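Local coordinates for protein fatty acyl CoA synthetase FADD13 (FATTY-ACYL-CoA SYNTHETASE) (Mycobacterium tuberculosis, PDB 3R44) that belongs to the ANL superfamily of AMP-binding enzymes as a fatty acyl-CoA synthetase, with a large N-terminal part and a small C-terminal domain, at residues R23-A26 with T27-R31. Sequence-based numbering, arbitrary orientation.
Sequences RQRA and TVSPR
Arg25 and Ser29 close the C-terminal end of helix 18-28, near the surface of the AMP-binding part of this ANL-family chain. The arginine leaves with CG anti to its backbone N (chi1 173°), then folds at chi2 and chi3 (54° and 63°), which swings the guanidinium round to the serine one turn on. Arg25 NH1 gives a 2.7 Å hydrogen bond to Ser29 OG, and the hydroxyl lies at the edge of the guanidinium, within its plane. NE and NH2 of the same group bond to the carbonyls of Ala233 and Met234, so three nitrogens fix its rotation and tie the helix end to helix 223-235. Val28 crosses the arginine at a slant, its CG1 3.7 Å from Arg25 NH1.

Thr27 turns back on its own helix: OG1 donates to Arg23 O at 2.9 Å, tilted off the carbonyl plane. Gln24 O takes two amides, Val28 N almost in line with its C=O and Thr27 N from above the carbonyl plane. The backbone departs from the helix at Ser29, yet Ser29 N still reaches Arg25 O at 2.9 Å. Pro30 packs on Ala47 of helix 46-62, to which its backbone also bonds, and its ring CB lies 3.2 Å from Ala26 O.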
loop_
_atom_site.group_PDB
_atom_site.type_symbol
_atom_site.label_atom_id
_atom_site.label_comp_id
_atom_site.label_asym_id
_atom_site.label_seq_id
_atom_site.Cartn_x
_atom_site.Cartn_y
_atom_site.Cartn_z
ATOM N N ARG A 23 -17.993 16.648 4.921
ATOM C CA ARG A 23 -18.969 17.739 5.041
ATOM C C ARG A 23 -18.433 18.868 5.922
ATOM O O ARG A 23 -18.631 20.036 5.638
ATOM C CB ARG A 23 -20.320 17.234 5.536
ATOM C CG ARG A 23 -21.335 18.293 5.533
ATOM C CD ARG A 23 -22.409 17.991 6.518
ATOM N NE ARG A 23 -23.557 18.896 6.307
ATOM C CZ ARG A 23 -23.810 19.980 7.027
ATOM N NH1 ARG A 23 -22.997 20.337 8.032
ATOM N NH2 ARG A 23 -24.900 20.706 6.751
ATOM N N GLN A 24 -17.726 18.510 6.973
ATOM C CA GLN A 24 -17.146 19.496 7.880
ATOM C C GLN A 24 -16.030 20.265 7.179
ATOM O O GLN A 24 -15.954 21.484 7.317
ATOM C CB GLN A 24 -16.669 18.842 9.144
ATOM C CG GLN A 24 -17.813 18.370 10.015
ATOM C CD GLN A 24 -17.370 17.593 11.221
ATOM O OE1 GLN A 24 -16.329 16.964 11.214
ATOM N NE2 GLN A 24 -18.177 17.632 12.278
ATOM N N ARG A 25 -15.240 19.589 6.335
ATOM C CA ARG A 25 -14.185 20.311 5.553
ATOM C C ARG A 25 -14.863 21.237 4.561
ATOM O O ARG A 25 -14.441 22.380 4.386
ATOM C CB ARG A 25 -13.210 19.360 4.899
ATOM C CG ARG A 25 -12.222 20.037 3.956
ATOM C CD ARG A 25 -11.418 21.183 4.511
ATOM N NE ARG A 25 -10.569 20.772 5.587
ATOM C CZ ARG A 25 -9.944 21.600 6.386
ATOM N NH1 ARG A 25 -10.099 22.896 6.233
ATOM N NH2 ARG A 25 -9.176 21.131 7.354
ATOM N N ALA A 26 -16.019 20.803 4.029
ATOM C CA ALA A 26 -16.758 21.641 3.126
ATOM C C ALA A 26 -17.424 22.826 3.855
ATOM O O ALA A 26 -17.886 23.756 3.226
ATOM C CB ALA A 26 -17.795 20.874 2.344
ATOM N N THR A 27 -17.503 22.770 5.161
ATOM C CA THR A 27 -18.040 23.900 5.935
ATOM C C THR A 27 -16.914 24.909 6.363
ATOM O O THR A 27 -17.123 26.114 6.389
ATOM C CB THR A 27 -18.857 23.339 7.139
ATOM O OG1 THR A 27 -19.844 22.397 6.682
ATOM C CG2 THR A 27 -19.554 24.435 7.976
ATOM N N VAL A 28 -15.756 24.407 6.764
ATOM C CA VAL A 28 -14.609 25.257 7.121
ATOM C C VAL A 28 -14.093 25.957 5.875
ATOM O O VAL A 28 -13.726 27.142 5.912
ATOM C CB VAL A 28 -13.467 24.388 7.687
ATOM C CG1 VAL A 28 -12.255 25.216 8.050
ATOM C CG2 VAL A 28 -13.934 23.599 8.906
ATOM N N SER A 29 -14.042 25.212 4.768
ATOM C CA SER A 29 -13.313 25.639 3.570
ATOM C C SER A 29 -14.085 25.312 2.326
ATOM O O SER A 29 -13.564 24.586 1.527
ATOM C CB SER A 29 -12.009 24.845 3.416
ATOM O OG SER A 29 -11.311 24.746 4.610
ATOM N N PRO A 30 -15.286 25.847 2.148
ATOM C CA PRO A 30 -16.159 25.407 1.062
ATOM C C PRO A 30 -15.590 25.697 -0.309
ATOM O O PRO A 30 -15.823 24.952 -1.260
ATOM C CB PRO A 30 -17.448 26.229 1.269
ATOM C CG PRO A 30 -17.139 27.250 2.242
ATOM C CD PRO A 30 -16.010 26.723 3.080
ATOM N N ARG A 31 -14.845 26.794 -0.409
ATOM C CA ARG A 31 -14.366 27.236 -1.717
ATOM C C ARG A 31 -12.925 26.854 -1.988
ATOM O O ARG A 31 -12.359 27.183 -3.034
ATOM C CB ARG A 31 -14.645 28.750 -1.866
ATOM C CG ARG A 31 -16.196 29.065 -1.669
ATOM C CD ARG A 31 -16.877 28.356 -2.852
ATOM N NE ARG A 31 -18.330 28.348 -2.974
ATOM C CZ ARG A 31 -19.029 29.099 -3.833
ATOM N NH1 ARG A 31 -18.436 30.009 -4.641
ATOM N NH2 ARG A 31 -20.354 28.961 -3.872
#